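Local coordinates for colicin-m immunity protein (Escherichia coli, PDB 4AEQ) that protects cells that carry a colicin M plasmid against that toxin, its folded portion here forming a dimer by three-dimensional domain swapping, at residues Phe23-Asn26 and Asp27-Arg31; Asp36-Val39 and Gln40-Gly43; Leu42-Glu45 and Ile46-Ile49; Leu58-Val61 and Glu62-Lys65. One frame throughout, in Å; residues are numbered along the deposited sequence.

Interaction 1 of 4, residues Phe23-Asn26 and Asp27-Arg31; sequences FVKN and DYLQR. With PO4 (phosphate ion), chain B.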
ATOM      1  N   PHE A  23      -0.845 -14.179   2.096  1.00 15.74           N
ATOM      2  CA  PHE A  23      -1.247 -12.789   2.288  1.00 15.27           C
ATOM      3  C   PHE A  23      -0.517 -11.865   1.317  1.00 14.70           C
ATOM      4  O   PHE A  23      -1.121 -10.982   0.698  1.00 15.89           O
ATOM      5  CB  PHE A  23      -0.986 -12.345   3.725  1.00 15.13           C
ATOM      6  CG  PHE A  23      -1.600 -11.015   4.063  1.00 17.92           C
ATOM      7  CD1 PHE A  23      -0.999  -9.834   3.658  1.00 17.22           C
ATOM      8  CD2 PHE A  23      -2.785 -10.946   4.773  1.00 20.21           C
ATOM      9  CE1 PHE A  23      -1.565  -8.614   3.960  1.00 18.17           C
ATOM     10  CE2 PHE A  23      -3.354  -9.727   5.080  1.00 24.22           C
ATOM     11  CZ  PHE A  23      -2.744  -8.558   4.672  1.00 20.75           C
ATOM     12  N   VAL A  24       0.788 -12.069   1.190  1.00 12.36           N
ATOM     13  CA  VAL A  24       1.613 -11.207   0.347  1.00 10.85           C
ATOM     14  C   VAL A  24       1.267 -11.373  -1.132  1.00 15.31           C
ATOM     15  O   VAL A  24       1.261 -10.402  -1.886  1.00 16.66           O
ATOM     16  CB  VAL A  24       3.105 -11.459   0.580  1.00 13.67           C
ATOM     17  CG1 VAL A  24       3.944 -10.732  -0.465  1.00 16.99           C
ATOM     18  CG2 VAL A  24       3.489 -11.017   1.985  1.00 11.30           C
ATOM     19  N   LYS A  25       0.979 -12.603  -1.547  1.00 12.03           N
ATOM     20  CA  LYS A  25       0.600 -12.858  -2.933  1.00 11.71           C
ATOM     21  C   LYS A  25      -0.753 -12.220  -3.231  1.00 15.04           C
ATOM     22  O   LYS A  25      -0.922 -11.545  -4.254  1.00 18.27           O
ATOM     23  CB  LYS A  25       0.574 -14.357  -3.226  1.00 14.92           C
ATOM     24  CG  LYS A  25       0.173 -14.704  -4.659  1.00 18.66           C
ATOM     25  CD  LYS A  25       0.332 -16.194  -4.938  1.00 22.59           C
ATOM     26  CE  LYS A  25      -0.178 -16.558  -6.323  1.00 27.22           C
ATOM     27  NZ  LYS A  25       0.109 -17.983  -6.661  1.00 28.43           N
ATOM     28  N   ASN A  26      -1.712 -12.419  -2.328  1.00 11.66           N
ATOM     29  CA  ASN A  26      -3.026 -11.798  -2.496  1.00 15.57           C
ATOM     30  C   ASN A  26      -2.888 -10.290  -2.648  1.00 16.48           C
ATOM     31  O   ASN A  26      -3.429  -9.683  -3.584  1.00 17.12           O
ATOM     32  CB  ASN A  26      -3.943 -12.113  -1.310  1.00 13.73           C
ATOM     33  CG  ASN A  26      -4.484 -13.531  -1.347  1.00 16.89           C
ATOM     34  OD1 ASN A  26      -4.419 -14.209  -2.372  1.00 20.12           O
ATOM     35  ND2 ASN A  26      -5.038 -13.978  -0.228  1.00 15.07           N
ATOM     36  N   ASP A  27      -2.150  -9.693  -1.719  1.00 12.26           N
ATOM     37  CA  ASP A  27      -1.961  -8.249  -1.691  1.00 12.53           C
ATOM     38  C   ASP A  27      -1.272  -7.730  -2.952  1.00 13.84           C
ATOM     39  O   ASP A  27      -1.706  -6.743  -3.557  1.00 14.39           O
ATOM     40  CB  ASP A  27      -1.156  -7.868  -0.450  1.00 16.75           C
ATOM     41  CG  ASP A  27      -0.988  -6.379  -0.302  1.00 23.11           C
ATOM     42  OD1 ASP A  27      -1.888  -5.738   0.276  1.00 29.98           O
ATOM     43  OD2 ASP A  27       0.043  -5.853  -0.758  1.00 22.58           O
ATOM     44  N   TYR A  28      -0.191  -8.398  -3.342  1.00 12.20           N
ATOM     45  CA  TYR A  28       0.582  -7.998  -4.511  1.00 14.61           C
ATOM     46  C   TYR A  28      -0.260  -8.042  -5.781  1.00 15.78           C
ATOM     47  O   TYR A  28      -0.306  -7.068  -6.539  1.00 15.43           O
ATOM     48  CB  TYR A  28       1.814  -8.889  -4.669  1.00 12.42           C
ATOM     49  CG  TYR A  28       2.581  -8.649  -5.951  1.00 15.90           C
ATOM     50  CD1 TYR A  28       3.482  -7.600  -6.060  1.00 17.88           C
ATOM     51  CD2 TYR A  28       2.396  -9.474  -7.053  1.00 17.36           C
ATOM     52  CE1 TYR A  28       4.183  -7.382  -7.235  1.00 18.69           C
ATOM     53  CE2 TYR A  28       3.091  -9.263  -8.228  1.00 17.95           C
ATOM     54  CZ  TYR A  28       3.983  -8.221  -8.314  1.00 17.30           C
ATOM     55  OH  TYR A  28       4.672  -8.019  -9.487  1.00 19.40           O
ATOM     56  N   LEU A  29      -0.920  -9.171  -6.017  1.00 14.76           N
ATOM     57  CA  LEU A  29      -1.756  -9.302  -7.210  1.00 15.60           C
ATOM     58  C   LEU A  29      -2.901  -8.283  -7.230  1.00 18.01           C
ATOM     59  O   LEU A  29      -3.170  -7.645  -8.263  1.00 18.76           O
ATOM     60  CB  LEU A  29      -2.287 -10.733  -7.349  1.00 14.88           C
ATOM     61  CG  LEU A  29      -1.222 -11.771  -7.718  1.00 16.83           C
ATOM     62  CD1 LEU A  29      -1.828 -13.163  -7.808  1.00 20.26           C
ATOM     63  CD2 LEU A  29      -0.515 -11.397  -9.029  1.00 16.05           C
ATOM     64  N   GLN A  30      -3.569  -8.124  -6.089  1.00 16.73           N
ATOM     65  CA  GLN A  30      -4.665  -7.166  -6.006  1.00 22.48           C
ATOM     66  C   GLN A  30      -4.167  -5.762  -6.336  1.00 20.71           C
ATOM     67  O   GLN A  30      -4.824  -5.022  -7.066  1.00 21.34           O
ATOM     68  CB  GLN A  30      -5.320  -7.188  -4.621  1.00 29.58           C
ATOM     69  CG  GLN A  30      -4.769  -6.144  -3.664  1.00 43.09           C
ATOM     70  CD  GLN A  30      -5.438  -6.179  -2.305  1.00 53.47           C
ATOM     71  OE1 GLN A  30      -6.432  -6.880  -2.102  1.00 57.24           O
ATOM     72  NE2 GLN A  30      -4.895  -5.415  -1.363  1.00 55.49           N
ATOM     73  N   ARG A  31      -3.002  -5.395  -5.806  1.00 22.45           N
ATOM     74  CA  ARG A  31      -2.432  -4.076  -6.066  1.00 24.49           C
ATOM     75  C   ARG A  31      -2.075  -3.866  -7.530  1.00 23.68           C
ATOM     76  O   ARG A  31      -2.418  -2.844  -8.122  1.00 29.58           O
ATOM     77  CB  ARG A  31      -1.211  -3.838  -5.184  1.00 29.85           C
ATOM     78  CG  ARG A  31      -1.543  -3.668  -3.720  1.00 37.79           C
ATOM     79  CD  ARG A  31      -0.327  -3.226  -2.937  1.00 45.47           C
ATOM     80  NE  ARG A  31      -0.641  -2.958  -1.538  1.00 50.44           N
ATOM     81  CZ  ARG A  31       0.233  -2.506  -0.648  1.00 54.92           C
ATOM     82  NH1 ARG A  31       1.479  -2.263  -1.008  1.00 56.12           N
ATOM     83  NH2 ARG A  31      -0.145  -2.290   0.601  1.00 57.81           N
TER
HETATM   84  P   PO4 B1116       3.627   0.063  -1.305  1.00 89.22           P
HETATM   85  O1  PO4 B1116       2.553   0.096  -0.244  1.00 89.65           O
HETATM   86  O2  PO4 B1116       4.065  -1.362  -1.533  1.00 89.91           O
HETATM   87  O3  PO4 B1116       3.086   0.631  -2.596  1.00 88.26           O
HETATM   88  O4  PO4 B1116       4.811   0.876  -0.841  1.00 89.75           O
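Residues Phe23-Asn26 and Asp27-Arg31 make up two consecutive turns of helix 17-42, joined by regular i to i+4 bonds. Asp27 N donates to Phe23 O at 2.9 Å, and Leu29 N reaches Lys25 O at 3.0 Å. Tyr28 and Gln30 make the same kind of bond to Val24 and Asn26. Among the side chains, Lys25 runs fully extended alongside Leu29, so that its methylene CG lies 4.0 Å from Leu29 CD1. A long aliphatic stem suits this place, because it can share the apolar flank while the ammonium group reaches outward. One turn from Phe23, whose ring comes obliquely to CB of Asp27, the Asp27 carboxylate is turned toward Arg31, with CG opposite the backbone N (chi1 -176°). Asp27 OD2 sits 3.1 Å from Arg31 NE, well above the guanidinium plane, and the attraction is therefore one of charge rather than of a directed N-H. That oxygen also bonds to the Tyr95 hydroxyl of the second subunit. Arg31 NH1 gives a weak hydrogen bond to phosphate O1 (2.7 Å), while phosphate O2 lies in plane at the guanidinium edge. The phosphate, probably from the crystallisation liquor, is held too by Tyr95 N of the second subunit. This helix face thus lies against the partner's sheet: Phe23 stacks on Tyr86, and Tyr28 packs edge-to-face against Phe71 and Tyr82, all of the second subunit.

Interaction 2 of 4, residues Asp36-Val39 and Gln40-Gly43; sequences DNDV and QLLG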
ATOM      1  N   ASP A  36      -2.886  -0.676 -11.987  1.00 26.05           N
ATOM      2  CA  ASP A  36      -2.846  -0.695 -13.448  1.00 28.53           C
ATOM      3  C   ASP A  36      -4.188  -0.256 -14.025  1.00 25.72           C
ATOM      4  O   ASP A  36      -4.251   0.577 -14.940  1.00 27.31           O
ATOM      5  CB  ASP A  36      -2.485  -2.073 -13.991  1.00 34.12           C
ATOM      6  CG  ASP A  36      -2.307  -2.066 -15.498  1.00 39.86           C
ATOM      7  OD1 ASP A  36      -1.482  -1.265 -15.989  1.00 41.59           O
ATOM      8  OD2 ASP A  36      -3.003  -2.837 -16.192  1.00 41.14           O
ATOM      9  N   ASN A  37      -5.264  -0.826 -13.491  1.00 25.18           N
ATOM     10  CA  ASN A  37      -6.590  -0.456 -13.952  1.00 25.75           C
ATOM     11  C   ASN A  37      -6.823   1.044 -13.826  1.00 27.40           C
ATOM     12  O   ASN A  37      -7.235   1.683 -14.788  1.00 26.55           O
ATOM     13  CB  ASN A  37      -7.676  -1.255 -13.231  1.00 28.78           C
ATOM     14  CG  ASN A  37      -7.736  -2.698 -13.695  1.00 33.14           C
ATOM     15  OD1 ASN A  37      -6.939  -3.130 -14.533  1.00 34.67           O
ATOM     16  ND2 ASN A  37      -8.676  -3.456 -13.146  1.00 32.74           N
ATOM     17  N   ASP A  38      -6.545   1.617 -12.659  1.00 23.62           N
ATOM     18  CA  ASP A  38      -6.732   3.058 -12.485  1.00 21.00           C
ATOM     19  C   ASP A  38      -5.940   3.883 -13.500  1.00 21.30           C
ATOM     20  O   ASP A  38      -6.445   4.883 -14.024  1.00 22.00           O
ATOM     21  CB  ASP A  38      -6.420   3.496 -11.049  1.00 24.97           C
ATOM     22  CG  ASP A  38      -7.591   3.271 -10.106  1.00 31.44           C
ATOM     23  OD1 ASP A  38      -8.607   2.699 -10.551  1.00 31.51           O
ATOM     24  OD2 ASP A  38      -7.495   3.661  -8.922  1.00 32.79           O
ATOM     25  N   VAL A  39      -4.710   3.470 -13.787  1.00 22.88           N
ATOM     26  CA  VAL A  39      -3.915   4.203 -14.770  1.00 21.88           C
ATOM     27  C   VAL A  39      -4.551   4.128 -16.157  1.00 25.46           C
ATOM     28  O   VAL A  39      -4.715   5.150 -16.827  1.00 25.82           O
ATOM     29  CB  VAL A  39      -2.459   3.698 -14.837  1.00 22.68           C
ATOM     30  CG1 VAL A  39      -1.735   4.327 -16.021  1.00 25.28           C
ATOM     31  CG2 VAL A  39      -1.732   4.009 -13.544  1.00 21.85           C
ATOM     32  N   GLN A  40      -4.914   2.923 -16.592  1.00 25.40           N
ATOM     33  CA  GLN A  40      -5.528   2.763 -17.910  1.00 28.90           C
ATOM     34  C   GLN A  40      -6.860   3.516 -18.010  1.00 26.13           C
ATOM     35  O   GLN A  40      -7.252   3.956 -19.087  1.00 27.07           O
ATOM     36  CB  GLN A  40      -5.725   1.282 -18.232  1.00 37.41           C
ATOM     37  CG  GLN A  40      -6.649   0.582 -17.253  1.00 50.30           C
ATOM     38  CD  GLN A  40      -6.878  -0.871 -17.598  1.00 61.27           C
ATOM     39  OE1 GLN A  40      -6.095  -1.476 -18.330  1.00 66.16           O
ATOM     40  NE2 GLN A  40      -7.954  -1.442 -17.071  1.00 63.72           N
ATOM     41  N   LEU A  41      -7.544   3.671 -16.880  1.00 23.04           N
ATOM     42  CA  LEU A  41      -8.844   4.345 -16.843  1.00 24.92           C
ATOM     43  C   LEU A  41      -8.731   5.864 -16.903  1.00 22.79           C
ATOM     44  O   LEU A  41      -9.504   6.539 -17.590  1.00 25.96           O
ATOM     45  CB  LEU A  41      -9.581   3.978 -15.560  1.00 33.69           C
ATOM     46  CG  LEU A  41     -10.116   2.558 -15.388  1.00 42.91           C
ATOM     47  CD1 LEU A  41      -9.696   1.613 -16.523  1.00 42.69           C
ATOM     48  CD2 LEU A  41      -9.696   2.027 -14.020  1.00 47.09           C
ATOM     49  N   LEU A  42      -7.775   6.403 -16.156  1.00 20.17           N
ATOM     50  CA  LEU A  42      -7.582   7.845 -16.134  1.00 18.88           C
ATOM     51  C   LEU A  42      -6.868   8.288 -17.402  1.00 19.37           C
ATOM     52  O   LEU A  42      -7.035   9.416 -17.856  1.00 23.46           O
ATOM     53  CB  LEU A  42      -6.788   8.265 -14.895  1.00 18.14           C
ATOM     54  CG  LEU A  42      -7.476   8.038 -13.548  1.00 23.15           C
ATOM     55  CD1 LEU A  42      -6.556   8.433 -12.406  1.00 22.27           C
ATOM     56  CD2 LEU A  42      -8.785   8.813 -13.472  1.00 27.21           C
ATOM     57  N   GLY A  43      -6.081   7.381 -17.973  1.00 17.38           N
ATOM     58  CA  GLY A  43      -5.340   7.667 -19.185  1.00 20.74           C
ATOM     59  C   GLY A  43      -4.002   8.323 -18.902  1.00 24.23           C
ATOM     60  O   GLY A  43      -3.343   8.811 -19.817  1.00 26.94           O
TER
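From Asp36 to Gly43 the last turns of helix 17-42 are held by i to i+4 bonds, among them Gln40 N to Asp36 O at 2.9 Å and Leu42 N to Asp38 O, also 2.9 Å. Gln40 lies alongside Asn37 and points the same way; the flexible, polar glutamine suits this exposed flank. Its modelled stem is doubtful, however, because CG lies too close to Asn37 O, an atom whose own place is less certain, and the approach of Leu41 to that oxygen carries little weight either. Gly43 ends the helix as a glycine C-terminal cap. It takes a positive phi (86°), a backbone shape in which a side chain would press against the carbonyl of Leu42; glycine fits here and turns the chain out of the helix, while its N still bonds to Val39 O at 2.9 Å. Leu42 folds its stem over the carbonyl of Asp38, with CG 3.4 Å from Asp38 O. The carboxylate of the buried Asp38 is satisfied by the Tyr82 hydroxyl and weakly by Arg80. Val39, a compact branched residue, packs on Glu45 of its own chain and on Met32 of the second subunit.

Interaction 3 of 4, residues Leu42-Glu45 and Ile46-Ile49; sequences LGTE and IPKI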
ATOM      1  N   LEU A  42      -7.775   6.403 -16.156  1.00 20.17           N
ATOM      2  CA  LEU A  42      -7.582   7.845 -16.134  1.00 18.88           C
ATOM      3  C   LEU A  42      -6.868   8.288 -17.402  1.00 19.37           C
ATOM      4  O   LEU A  42      -7.035   9.416 -17.856  1.00 23.46           O
ATOM      5  CB  LEU A  42      -6.788   8.265 -14.895  1.00 18.14           C
ATOM      6  CG  LEU A  42      -7.476   8.038 -13.548  1.00 23.15           C
ATOM      7  CD1 LEU A  42      -6.556   8.433 -12.406  1.00 22.27           C
ATOM      8  CD2 LEU A  42      -8.785   8.813 -13.472  1.00 27.21           C
ATOM      9  N   GLY A  43      -6.081   7.381 -17.973  1.00 17.38           N
ATOM     10  CA  GLY A  43      -5.340   7.667 -19.185  1.00 20.74           C
ATOM     11  C   GLY A  43      -4.002   8.323 -18.902  1.00 24.23           C
ATOM     12  O   GLY A  43      -3.343   8.811 -19.817  1.00 26.94           O
ATOM     13  N   THR A  44      -3.610   8.352 -17.634  1.00 22.03           N
ATOM     14  CA  THR A  44      -2.325   8.918 -17.253  1.00 22.61           C
ATOM     15  C   THR A  44      -1.814   8.320 -15.946  1.00 22.90           C
ATOM     16  O   THR A  44      -2.602   7.868 -15.112  1.00 21.36           O
ATOM     17  CB  THR A  44      -2.424  10.444 -17.096  1.00 25.49           C
ATOM     18  OG1 THR A  44      -1.144  10.979 -16.736  1.00 27.02           O
ATOM     19  CG2 THR A  44      -3.443  10.799 -16.022  1.00 21.62           C
ATOM     20  N   GLU A  45      -0.495   8.322 -15.777  1.00 22.95           N
ATOM     21  CA  GLU A  45       0.129   7.950 -14.510  1.00 26.30           C
ATOM     22  C   GLU A  45       0.110   9.119 -13.534  1.00 25.72           C
ATOM     23  O   GLU A  45       0.276   8.939 -12.327  1.00 27.29           O
ATOM     24  CB  GLU A  45       1.579   7.510 -14.729  1.00 34.10           C
ATOM     25  CG  GLU A  45       1.765   6.021 -14.951  1.00 40.80           C
ATOM     26  CD  GLU A  45       3.228   5.628 -15.012  1.00 46.07           C
ATOM     27  OE1 GLU A  45       4.089   6.536 -14.988  1.00 48.13           O
ATOM     28  OE2 GLU A  45       3.519   4.416 -15.080  1.00 47.04           O
ATOM     29  N   ILE A  46      -0.084  10.321 -14.065  1.00 23.24           N
ATOM     30  CA  ILE A  46      -0.014  11.529 -13.253  1.00 23.37           C
ATOM     31  C   ILE A  46      -1.278  12.372 -13.374  1.00 22.95           C
ATOM     32  O   ILE A  46      -1.248  13.467 -13.936  1.00 26.05           O
ATOM     33  CB  ILE A  46       1.202  12.383 -13.647  1.00 28.68           C
ATOM     34  CG1 ILE A  46       2.438  11.493 -13.796  1.00 30.84           C
ATOM     35  CG2 ILE A  46       1.435  13.479 -12.622  1.00 29.77           C
ATOM     36  CD1 ILE A  46       3.575  12.141 -14.548  1.00 36.74           C
ATOM     37  N   PRO A  47      -2.397  11.867 -12.833  1.00 20.64           N
ATOM     38  CA  PRO A  47      -3.665  12.602 -12.879  1.00 20.41           C
ATOM     39  C   PRO A  47      -3.597  13.870 -12.044  1.00 20.50           C
ATOM     40  O   PRO A  47      -2.742  13.980 -11.163  1.00 19.38           O
ATOM     41  CB  PRO A  47      -4.654  11.621 -12.246  1.00 20.45           C
ATOM     42  CG  PRO A  47      -3.822  10.745 -11.382  1.00 22.16           C
ATOM     43  CD  PRO A  47      -2.525  10.587 -12.116  1.00 21.88           C
ATOM     44  N   LYS A  48      -4.480  14.821 -12.326  1.00 23.40           N
ATOM     45  CA  LYS A  48      -4.603  16.010 -11.496  1.00 26.08           C
ATOM     46  C   LYS A  48      -5.417  15.636 -10.270  1.00 24.98           C
ATOM     47  O   LYS A  48      -6.404  14.910 -10.386  1.00 22.45           O
ATOM     48  CB  LYS A  48      -5.312  17.129 -12.260  1.00 32.26           C
ATOM     49  CG  LYS A  48      -4.605  17.576 -13.541  1.00 44.88           C
ATOM     50  CD  LYS A  48      -3.267  18.235 -13.240  1.00 49.76           C
ATOM     51  CE  LYS A  48      -2.603  18.723 -14.513  1.00 55.43           C
ATOM     52  NZ  LYS A  48      -3.464  19.682 -15.269  1.00 60.00           N
ATOM     53  N   ILE A  49      -5.014  16.127  -9.102  1.00 24.35           N
ATOM     54  CA  ILE A  49      -5.704  15.778  -7.865  1.00 24.34           C
ATOM     55  C   ILE A  49      -6.544  16.944  -7.355  1.00 26.48           C
ATOM     56  O   ILE A  49      -6.048  18.061  -7.201  1.00 26.50           O
ATOM     57  CB  ILE A  49      -4.724  15.347  -6.754  1.00 24.46           C
ATOM     58  CG1 ILE A  49      -3.797  14.225  -7.231  1.00 23.67           C
ATOM     59  CG2 ILE A  49      -5.491  14.907  -5.516  1.00 22.56           C
ATOM     60  CD1 ILE A  49      -4.531  12.964  -7.640  1.00 24.77           C
TER
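The puckered ring of Pro47 is the apolar group of this turn, and Leu42, Thr44 and Glu45 meet it at different atoms. On one face the Thr44 methyl CG2 stands almost directly above the ring nitrogen, 3.5 Å from Pro47 N. At the edge, near the ring plane, the carbonyl oxygen of Glu45 lies 3.3 Å from Pro47 CD. Leu42 CD1 comes to the rim at CB and CG, each at 3.7 Å, the two side chains crossing at about a right angle. Beside this apolar group, Thr44 closes an ST turn: its OG1 accepts the N-H of Ile46 at 2.9 Å with an angle of 160°. OG1 can do so because it lies opposite the backbone N (chi1 -179°), a torsion that at the same time places CG2 next to the proline. A threonine suits the spot doubly, with one branch for the polar backbone and the other for the ring. Ile46 takes a bent backbone (psi 69°), in the region that residues before proline are known to use, and leads the chain toward strand 48-51. Leu42 and Pro47 both pack on Ala73 of strand 66-74 and on Tyr28 of the second subunit, and so the turn joins the end of the helix to the sheet. Since Pro47 has no N-H to satisfy, it can be buried at little polar cost. The Glu45 carboxylate instead lies near Asp36 of the second subunit, a like-charge approach that would probably raise the pKa of one of them.

Interaction 4 of 4, residues Leu58-Val61 and Glu62-Lys65; sequences LTDV and EDEK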
ATOM      1  N   LEU A  58     -13.420  16.808  16.180  1.00 31.96           N
ATOM      2  CA  LEU A  58     -13.011  18.049  16.826  1.00 35.27           C
ATOM      3  C   LEU A  58     -12.784  17.835  18.319  1.00 37.42           C
ATOM      4  O   LEU A  58     -12.263  18.710  19.005  1.00 42.53           O
ATOM      5  CB  LEU A  58     -14.052  19.148  16.601  1.00 36.12           C
ATOM      6  CG  LEU A  58     -14.229  19.628  15.157  1.00 37.97           C
ATOM      7  CD1 LEU A  58     -15.266  20.740  15.072  1.00 40.18           C
ATOM      8  CD2 LEU A  58     -12.898  20.090  14.583  1.00 39.58           C
ATOM      9  N   THR A  59     -13.175  16.666  18.814  1.00 36.55           N
ATOM     10  CA  THR A  59     -13.011  16.341  20.226  1.00 42.21           C
ATOM     11  C   THR A  59     -12.244  15.038  20.412  1.00 40.94           C
ATOM     12  O   THR A  59     -12.287  14.156  19.554  1.00 34.71           O
ATOM     13  CB  THR A  59     -14.371  16.217  20.944  1.00 46.07           C
ATOM     14  OG1 THR A  59     -15.195  15.270  20.252  1.00 43.95           O
ATOM     15  CG2 THR A  59     -15.075  17.562  20.994  1.00 48.65           C
ATOM     16  N   ASP A  60     -11.551  14.924  21.542  1.00 45.14           N
ATOM     17  CA  ASP A  60     -10.796  13.718  21.866  1.00 47.73           C
ATOM     18  C   ASP A  60      -9.860  13.361  20.719  1.00 41.05           C
ATOM     19  O   ASP A  60      -9.725  12.194  20.351  1.00 39.87           O
ATOM     20  CB  ASP A  60     -11.753  12.560  22.147  1.00 55.14           C
ATOM     21  CG  ASP A  60     -12.875  12.949  23.092  1.00 65.13           C
ATOM     22  OD1 ASP A  60     -12.604  13.666  24.080  1.00 66.84           O
ATOM     23  OD2 ASP A  60     -14.033  12.548  22.841  1.00 69.63           O
ATOM     24  N   VAL A  61      -9.210  14.379  20.166  1.00 37.92           N
ATOM     25  CA  VAL A  61      -8.423  14.229  18.947  1.00 32.72           C
ATOM     26  C   VAL A  61      -7.230  13.290  19.100  1.00 29.88           C
ATOM     27  O   VAL A  61      -6.751  12.731  18.118  1.00 27.12           O
ATOM     28  CB  VAL A  61      -7.924  15.590  18.433  1.00 33.95           C
ATOM     29  CG1 VAL A  61      -9.102  16.485  18.081  1.00 36.72           C
ATOM     30  CG2 VAL A  61      -7.036  16.254  19.473  1.00 35.19           C
ATOM     31  N   GLU A  62      -6.752  13.115  20.326  1.00 35.00           N
ATOM     32  CA  GLU A  62      -5.610  12.241  20.568  1.00 41.10           C
ATOM     33  C   GLU A  62      -5.983  10.774  20.364  1.00 43.19           C
ATOM     34  O   GLU A  62      -5.117   9.898  20.348  1.00 41.02           O
ATOM     35  CB  GLU A  62      -5.027  12.481  21.964  1.00 46.49           C
ATOM     36  CG  GLU A  62      -4.335  13.833  22.098  1.00 50.69           C
ATOM     37  CD  GLU A  62      -4.095  14.245  23.542  1.00 60.28           C
ATOM     38  OE1 GLU A  62      -4.593  13.556  24.457  1.00 67.11           O
ATOM     39  OE2 GLU A  62      -3.407  15.265  23.758  1.00 60.31           O
ATOM     40  N   ASP A  63      -7.277  10.521  20.198  1.00 45.41           N
ATOM     41  CA  ASP A  63      -7.773   9.170  19.954  1.00 48.64           C
ATOM     42  C   ASP A  63      -7.773   8.788  18.470  1.00 45.29           C
ATOM     43  O   ASP A  63      -8.046   7.637  18.133  1.00 48.22           O
ATOM     44  CB  ASP A  63      -9.186   9.002  20.521  1.00 53.51           C
ATOM     45  CG  ASP A  63      -9.258   9.281  22.012  1.00 61.20           C
ATOM     46  OD1 ASP A  63      -8.214   9.176  22.694  1.00 64.07           O
ATOM     47  OD2 ASP A  63     -10.362   9.604  22.501  1.00 63.62           O
ATOM     48  N   GLU A  64      -7.462   9.740  17.590  1.00 41.78           N
ATOM     49  CA  GLU A  64      -7.490   9.473  16.153  1.00 39.17           C
ATOM     50  C   GLU A  64      -6.277   8.654  15.766  1.00 33.20           C
ATOM     51  O   GLU A  64      -5.146   9.098  15.957  1.00 32.60           O
ATOM     52  CB  GLU A  64      -7.389  10.776  15.361  1.00 46.00           C
ATOM     53  CG  GLU A  64      -8.576  11.711  15.411  1.00 54.12           C
ATOM     54  CD  GLU A  64      -8.279  13.019  14.694  1.00 58.95           C
ATOM     55  OE1 GLU A  64      -7.135  13.512  14.811  1.00 58.46           O
ATOM     56  OE2 GLU A  64      -9.175  13.543  14.000  1.00 60.90           O
ATOM     57  N   LYS A  65      -6.496   7.461  15.227  1.00 27.24           N
ATOM     58  CA  LYS A  65      -5.402   6.707  14.625  1.00 27.35           C
ATOM     59  C   LYS A  65      -5.289   6.880  13.108  1.00 27.04           C
ATOM     60  O   LYS A  65      -4.287   6.496  12.502  1.00 25.31           O
ATOM     61  CB  LYS A  65      -5.521   5.229  14.998  1.00 32.54           C
ATOM     62  CG  LYS A  65      -5.423   4.972  16.499  1.00 36.03           C
ATOM     63  CD  LYS A  65      -4.066   5.404  17.038  1.00 39.41           C
ATOM     64  CE  LYS A  65      -3.938   5.155  18.537  1.00 44.97           C
ATOM     65  NZ  LYS A  65      -4.410   6.313  19.349  1.00 45.89           N
TER
HETATM   66  O   HOH W   1      -4.240  11.501  17.146  1.00 28.70           O
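Two backbone hydrogen bonds, each spanning three residues, shape the turn: Asp63 N to Asp60 O at 3.0 Å and Glu64 N to Val61 O at 3.1 Å. This i to i+3 pattern marks a short 3-10 helical turn. Both donors stand well above the plane of their carbonyl, by 41° and 59°, consistent with the tight winding of such a turn. Asp60 enters it with positive phi and psi, a conformation that aspartate and asparagine tolerate better than most residues. A water adds a second clasp, donating to Val61 O at 3.0 Å and to Glu64 O at 2.8 Å, so that Val61 O accepts from both a backbone N-H and a solvent molecule.

The side-chain contacts are of a looser kind. Asp63 folds back over the turn, with OD2 3.3 Å from CB of Asp60, while the methylene CG of Glu64 rests 3.4 Å from Val61 O. Val61, the apolar member, packs on Tyr13 of the second subunit, as does Glu62; Glu64 touches Cys12 there.

Like charges gather along this surface: Asp60 OD2 and Asp63 OD2 are 4.7 Å apart, and Glu62 and Glu64 probably add to the negative potential. Arg56 offers Glu64 a long, weak ion pair. The repulsion among the carboxylates is probably moderated by solvent, which suggests that the turn owes its shape to backbone bonds and water rather than to attraction between side chains.

Interactions 1 and 2 are successive parts of helix 17-42, their centres about 19 Å apart and their nearest atoms about 4 Å apart. Interaction 3 follows interaction 2 directly, sharing Leu42 and Gly43, with centres only about 8 Å apart; Val39 CG1 packs at 3.8 Å on Thr44 O and so ties the helix to the turn leading into the sheet. Interaction 4 stands alone in the loop before strand 66-74, about 36 Å from interaction 2 between centres. The bound phosphate belongs to interaction 1. All four touch the second subunit, as expected of a domain-swapped dimer, in which interaction 1 of each subunit meets interaction 3 of the other.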